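Local coordinates for protein copper-containing nitrite reductase (Hyphomicrobium denitrificans 1NES1, PDB 6TFO) that probably catalyses the one-electron reduction of nitrite to nitric oxide, using copper ions as cofactors and a cytochrome c as electron donor, at residues E66-N71 / F105-V110; Q112-C117 / Q128-V133. All coordinates share one frame; numbering follows the deposited sequence.

In the fold
Both contacts belong to the small N-terminal cupredoxin domain, a beta sandwich that carries a type 1 copper, and they show how such a fold is built: each lies in a different sheet. Contact 1 pairs strand 67-73 with strand 100-106, the latter at one margin of its sheet; contact 2 is the hairpin of strands 111-116 and 128-134 in the opposite sheet. They follow in series along the chain, since strand 111-116 comes directly after 100-106, and lie about 12 Å apart, centre to centre. Side chains join them across the sandwich, where F105 CZ packs on L131 CD2 at 3.7 Å. Contact 2 ends at C117, a copper ligand, whereas contact 1 lies farther from the metal, the side chain of I70 about 13 Å from a bound copper.

Contact 1: residues E66-N71 / F105-V110; sequences ETVQIN and FIASKV
V68 lies over one face of the F105 ring, its CB 3.9 Å from the ring centroid and 23° off the normal, a CH-pi contact displaced toward the CZ rim. The ring reaches this spot because CG of F105 sits between its backbone N and carbonyl carbon (chi1 62°), which leans it alongside V68. Of the valine's methyls, CG1, anti to the backbone N, shares the CZ and CE1 end of the ring, while V68 CG2 turns to A107 CB at 4.0 Å. At the ring's edge, near its plane, I70 CD1 meets F105 CE1 at 4.0 Å. These residues face the interior of a cupredoxin beta sandwich, in which strands 67-73 and 100-106 run antiparallel; Y87 also meets the F105 ring. Were F105 an alanine, V68 and I70 would probably lose the surface they share, and a gap would be likely to open beside L131 of the other sheet. The backbone bond from V68 N to F105 O (2.8 Å) is nearly straight at 175°, and A107 N reaches E66 O at 2.7 Å where A107 centres an inverse gamma turn. On the other face T67 OG1 approaches I106 CG1, and T67 also packs against P266 of a second subunit.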
loop_
_atom_site.group_PDB
_atom_site.type_symbol
_atom_site.label_atom_id
_atom_site.label_comp_id
_atom_site.label_asym_id
_atom_site.label_seq_id
_atom_site.Cartn_x
_atom_site.Cartn_y
_atom_site.Cartn_z
ATOM N N GLU C 66 -21.906 -35.401 -12.379
ATOM C CA GLU C 66 -21.356 -34.732 -11.172
ATOM C C GLU C 66 -22.261 -33.547 -10.813
ATOM O O GLU C 66 -22.952 -32.998 -11.702
ATOM C CB GLU C 66 -19.914 -34.285 -11.380
ATOM C CG GLU C 66 -18.902 -35.421 -11.362
ATOM C CD GLU C 66 -17.449 -34.970 -11.490
ATOM O OE1 GLU C 66 -17.208 -33.965 -12.145
ATOM O OE2 GLU C 66 -16.559 -35.619 -10.937
ATOM N N THR C 67 -22.314 -33.223 -9.522
ATOM C CA THR C 67 -22.941 -31.986 -8.998
ATOM C C THR C 67 -21.878 -30.897 -9.037
ATOM O O THR C 67 -20.753 -31.156 -8.562
ATOM C CB THR C 67 -23.517 -32.169 -7.593
ATOM O OG1 THR C 67 -24.575 -33.121 -7.691
ATOM C CG2 THR C 67 -24.096 -30.901 -7.005
ATOM N N VAL C 68 -22.234 -29.746 -9.601
ATOM C CA VAL C 68 -21.299 -28.612 -9.828
ATOM C C VAL C 68 -21.748 -27.446 -8.953
ATOM O O VAL C 68 -22.934 -27.100 -8.982
ATOM C CB VAL C 68 -21.241 -28.256 -11.319
ATOM C CG1 VAL C 68 -20.288 -27.106 -11.591
ATOM C CG2 VAL C 68 -20.861 -29.473 -12.150
ATOM N N GLN C 69 -20.824 -26.937 -8.145
ATOM C CA GLN C 69 -20.996 -25.707 -7.342
ATOM C C GLN C 69 -20.053 -24.654 -7.933
ATOM O O GLN C 69 -18.848 -24.933 -8.056
ATOM C CB GLN C 69 -20.679 -25.963 -5.871
ATOM C CG GLN C 69 -20.932 -24.756 -4.984
ATOM C CD GLN C 69 -20.593 -25.011 -3.535
ATOM O OE1 GLN C 69 -20.832 -26.090 -2.981
ATOM N NE2 GLN C 69 -20.063 -23.982 -2.894
ATOM N N ILE C 70 -20.603 -23.513 -8.336
ATOM C CA ILE C 70 -19.828 -22.347 -8.838
ATOM C C ILE C 70 -20.053 -21.219 -7.842
ATOM O O ILE C 70 -21.224 -20.828 -7.654
ATOM C CB ILE C 70 -20.258 -21.965 -10.262
ATOM C CG1 ILE C 70 -19.815 -23.014 -11.287
ATOM C CG2 ILE C 70 -19.733 -20.588 -10.605
ATOM C CD1 ILE C 70 -20.559 -22.940 -12.608
ATOM N N ASN C 71 -18.977 -20.760 -7.205
ATOM C CA ASN C 71 -18.978 -19.569 -6.312
ATOM C C ASN C 71 -18.548 -18.340 -7.122
ATOM O O ASN C 71 -17.363 -18.296 -7.539
ATOM C CB ASN C 71 -18.037 -19.774 -5.130
ATOM C CG ASN C 71 -18.297 -21.076 -4.408
ATOM O OD1 ASN C 71 -19.438 -21.391 -4.068
ATOM N ND2 ASN C 71 -17.241 -21.847 -4.193
ATOM N N PHE C 105 -25.902 -27.322 -9.745
ATOM C CA PHE C 105 -26.698 -28.054 -10.748
ATOM C C PHE C 105 -26.003 -29.395 -10.946
ATOM O O PHE C 105 -24.826 -29.524 -10.511
ATOM C CB PHE C 105 -26.797 -27.240 -12.044
ATOM C CG PHE C 105 -25.471 -26.981 -12.725
ATOM C CD1 PHE C 105 -24.709 -25.869 -12.400
ATOM C CD2 PHE C 105 -24.993 -27.846 -13.701
ATOM C CE1 PHE C 105 -23.487 -25.647 -13.015
ATOM C CE2 PHE C 105 -23.769 -27.627 -14.319
ATOM C CZ PHE C 105 -23.016 -26.528 -13.973
ATOM N N ILE C 106 -26.710 -30.336 -11.569
ATOM C CA ILE C 106 -26.167 -31.669 -11.933
ATOM C C ILE C 106 -25.722 -31.604 -13.386
ATOM O O ILE C 106 -26.568 -31.283 -14.224
ATOM C CB ILE C 106 -27.217 -32.774 -11.695
ATOM C CG1 ILE C 106 -27.767 -32.733 -10.264
ATOM C CG2 ILE C 106 -26.621 -34.131 -12.041
ATOM C CD1 ILE C 106 -28.503 -33.978 -9.845
ATOM N N ALA C 107 -24.457 -31.925 -13.653
ATOM C CA ALA C 107 -23.880 -31.956 -15.015
ATOM C C ALA C 107 -24.400 -33.201 -15.749
ATOM O O ALA C 107 -23.614 -34.134 -15.982
ATOM C CB ALA C 107 -22.371 -31.910 -14.931
ATOM N N SER C 108 -25.689 -33.198 -16.091
ATOM C CA SER C 108 -26.446 -34.346 -16.642
ATOM C C SER C 108 -26.200 -34.531 -18.141
ATOM O O SER C 108 -26.370 -35.667 -18.614
ATOM C CB SER C 108 -27.903 -34.205 -16.342
ATOM O OG SER C 108 -28.348 -32.887 -16.581
ATOM N N LYS C 109 -25.824 -33.470 -18.865
ATOM C CA LYS C 109 -25.614 -33.499 -20.343
ATOM C C LYS C 109 -24.128 -33.293 -20.668
ATOM O O LYS C 109 -23.570 -32.252 -20.249
ATOM C CB LYS C 109 -26.494 -32.454 -21.037
ATOM C CG LYS C 109 -27.639 -33.047 -21.851
ATOM C CD LYS C 109 -27.188 -33.675 -23.172
ATOM C CE LYS C 109 -26.911 -32.663 -24.263
ATOM N NZ LYS C 109 -28.149 -31.948 -24.650
ATOM N N VAL C 110 -23.524 -34.248 -21.390
ATOM C CA VAL C 110 -22.139 -34.170 -21.944
ATOM C C VAL C 110 -22.106 -33.061 -22.997
ATOM O O VAL C 110 -23.153 -32.827 -23.646
ATOM C CB VAL C 110 -21.673 -35.515 -22.548
ATOM C CG1 VAL C 110 -20.556 -35.353 -23.568
ATOM C CG2 VAL C 110 -21.216 -36.492 -21.487
#

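Contact 2: residues Q112-C117 / Q128-V133. With CU (copper (II) ion), chain L.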
loop_
_atom_site.group_PDB
_atom_site.type_symbol
_atom_site.label_atom_id
_atom_site.label_comp_id
_atom_site.label_asym_id
_atom_site.label_seq_id
_atom_site.Cartn_x
_atom_site.Cartn_y
_atom_site.Cartn_z
ATOM N N GLN C 112 -20.139 -29.049 -24.405
ATOM C CA GLN C 112 -19.532 -27.747 -24.025
ATOM C C GLN C 112 -20.640 -26.704 -23.934
ATOM O O GLN C 112 -21.467 -26.657 -24.827
ATOM C CB GLN C 112 -18.450 -27.333 -25.018
ATOM C CG GLN C 112 -17.437 -28.432 -25.291
ATOM C CD GLN C 112 -16.042 -27.891 -25.466
ATOM O OE1 GLN C 112 -15.076 -28.634 -25.392
ATOM N NE2 GLN C 112 -15.926 -26.589 -25.665
ATOM N N PHE C 113 -20.635 -25.916 -22.866
ATOM C CA PHE C 113 -21.722 -24.976 -22.502
ATOM C C PHE C 113 -21.078 -23.680 -22.029
ATOM O O PHE C 113 -20.161 -23.763 -21.209
ATOM C CB PHE C 113 -22.627 -25.583 -21.420
ATOM C CG PHE C 113 -23.131 -26.966 -21.752
ATOM C CD1 PHE C 113 -24.276 -27.148 -22.518
ATOM C CD2 PHE C 113 -22.441 -28.087 -21.327
ATOM C CE1 PHE C 113 -24.726 -28.425 -22.829
ATOM C CE2 PHE C 113 -22.897 -29.363 -21.635
ATOM C CZ PHE C 113 -24.024 -29.535 -22.401
ATOM N N ASP C 114 -21.525 -22.543 -22.563
ATOM C CA ASP C 114 -21.018 -21.208 -22.172
ATOM C C ASP C 114 -21.555 -20.876 -20.791
ATOM O O ASP C 114 -22.774 -20.993 -20.588
ATOM C CB ASP C 114 -21.404 -20.126 -23.179
ATOM C CG ASP C 114 -20.535 -20.119 -24.429
ATOM O OD1 ASP C 114 -19.583 -20.927 -24.500
ATOM O OD2 ASP C 114 -20.830 -19.311 -25.325
ATOM N N TYR C 115 -20.657 -20.510 -19.885
ATOM C CA TYR C 115 -20.989 -19.659 -18.723
ATOM C C TYR C 115 -20.650 -18.225 -19.111
ATOM O O TYR C 115 -19.559 -17.998 -19.672
ATOM C CB TYR C 115 -20.279 -20.155 -17.467
ATOM C CG TYR C 115 -18.784 -19.980 -17.377
ATOM C CD1 TYR C 115 -18.237 -18.840 -16.803
ATOM C CD2 TYR C 115 -17.931 -21.008 -17.726
ATOM C CE1 TYR C 115 -16.871 -18.693 -16.648
ATOM C CE2 TYR C 115 -16.560 -20.876 -17.588
ATOM C CZ TYR C 115 -16.030 -19.713 -17.052
ATOM O OH TYR C 115 -14.681 -19.575 -16.891
ATOM N N TYR C 116 -21.558 -17.294 -18.828
ATOM C CA TYR C 116 -21.430 -15.884 -19.256
ATOM C C TYR C 116 -22.180 -14.964 -18.294
ATOM O O TYR C 116 -23.045 -15.418 -17.537
ATOM C CB TYR C 116 -21.955 -15.748 -20.683
ATOM C CG TYR C 116 -23.440 -15.920 -20.795
ATOM C CD1 TYR C 116 -24.286 -14.838 -20.639
ATOM C CD2 TYR C 116 -24.002 -17.168 -21.023
ATOM C CE1 TYR C 116 -25.661 -14.983 -20.719
ATOM C CE2 TYR C 116 -25.378 -17.327 -21.116
ATOM C CZ TYR C 116 -26.212 -16.233 -20.950
ATOM O OH TYR C 116 -27.565 -16.374 -21.030
ATOM N N CYS C 117 -21.842 -13.679 -18.330
ATOM C CA CYS C 117 -22.524 -12.613 -17.568
ATOM C C CYS C 117 -23.638 -12.053 -18.450
ATOM O O CYS C 117 -23.385 -11.783 -19.620
ATOM C CB CYS C 117 -21.547 -11.519 -17.156
ATOM S SG CYS C 117 -22.357 -10.176 -16.257
ATOM N N GLN C 128 -17.159 -14.518 -20.445
ATOM C CA GLN C 128 -17.649 -15.784 -21.058
ATOM C C GLN C 128 -16.543 -16.844 -21.044
ATOM O O GLN C 128 -15.412 -16.520 -21.440
ATOM C CB GLN C 128 -18.151 -15.555 -22.474
ATOM C CG GLN C 128 -18.242 -16.833 -23.273
ATOM C CD GLN C 128 -18.817 -16.629 -24.648
ATOM O OE1 GLN C 128 -19.848 -15.984 -24.825
ATOM N NE2 GLN C 128 -18.170 -17.236 -25.629
ATOM N N GLY C 129 -16.873 -18.050 -20.554
ATOM C CA GLY C 129 -16.003 -19.241 -20.584
ATOM C C GLY C 129 -16.816 -20.471 -20.924
ATOM O O GLY C 129 -18.067 -20.340 -21.099
ATOM N N VAL C 130 -16.166 -21.630 -21.005
ATOM C CA VAL C 130 -16.886 -22.895 -21.324
ATOM C C VAL C 130 -16.839 -23.816 -20.097
ATOM O O VAL C 130 -15.772 -23.921 -19.415
ATOM C CB VAL C 130 -16.391 -23.549 -22.632
ATOM C CG1 VAL C 130 -15.661 -22.550 -23.529
ATOM C CG2 VAL C 130 -15.538 -24.781 -22.404
ATOM N N LEU C 131 -18.003 -24.384 -19.788
ATOM C CA LEU C 131 -18.175 -25.602 -18.966
ATOM C C LEU C 131 -18.010 -26.803 -19.892
ATOM O O LEU C 131 -18.776 -26.894 -20.854
ATOM C CB LEU C 131 -19.576 -25.572 -18.354
ATOM C CG LEU C 131 -19.956 -26.786 -17.515
ATOM C CD1 LEU C 131 -19.212 -26.782 -16.180
ATOM C CD2 LEU C 131 -21.465 -26.828 -17.285
ATOM N N GLN C 132 -17.036 -27.675 -19.641
ATOM C CA GLN C 132 -16.914 -28.940 -20.415
ATOM C C GLN C 132 -17.343 -30.112 -19.539
ATOM O O GLN C 132 -16.641 -30.386 -18.538
ATOM C CB GLN C 132 -15.516 -29.193 -20.968
ATOM C CG GLN C 132 -15.615 -29.794 -22.360
ATOM C CD GLN C 132 -14.375 -30.500 -22.829
ATOM O OE1 GLN C 132 -13.305 -30.406 -22.223
ATOM N NE2 GLN C 132 -14.540 -31.217 -23.931
ATOM N N VAL C 133 -18.446 -30.754 -19.933
ATOM C CA VAL C 133 -19.003 -31.990 -19.312
ATOM C C VAL C 133 -18.566 -33.192 -20.162
ATOM O O VAL C 133 -19.037 -33.324 -21.308
ATOM C CB VAL C 133 -20.530 -31.897 -19.185
ATOM C CG1 VAL C 133 -21.088 -33.067 -18.403
ATOM C CG2 VAL C 133 -20.967 -30.575 -18.566
HETATM CU CU CU L . -20.656 -8.959 -15.660
#
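Y115 lays its ring across G129, the partner that faces it in the antiparallel hairpin, and the side chain can be followed outward atom by atom. Beyond CB, CG sits between Y115's own backbone N and carbonyl carbon (chi1 70°), which brings the ring over the paired strand. CG lies near G129 O; Y115 CD2 and CE2 both approach G129 C at 3.4 Å; CD1 and CE1 come near G129 N. CE2 and CZ lie closest to G129 CA, which stands 3.4 Å above the Y115 ring plane in a CH-pi contact. L131 N lies at the ring's edge, and OH, at the tip, is hydrogen-bonded to P58 O. A CB on G129 would probably collide with Y115 CZ, and its absence lets the ring lie this close. Backbone bonds hold the register in two hydrogen-bonded pairs: Y115 with G129, and F113 with L131, where L131 N meets F113 O at 2.7 Å. On the other face of the sheet, the carboxylate of D114 and the amide of Q128 lie with their planes 33° apart; R123 ties both together, by a salt bridge to D114 and a hydrogen bond to Q128 OE1. Beyond Y116 the strand delivers C117, whose SG, anti to its backbone N, binds the copper at 2.2 Å alongside H80 and H122, with M127 completing the type 1 site. The hairpin occupies the middle of its sheet, with strand 60-63 running parallel beside 128-134 and strand 83-84 antiparallel beside 111-116, while L131 rests between L60, V62 and I84.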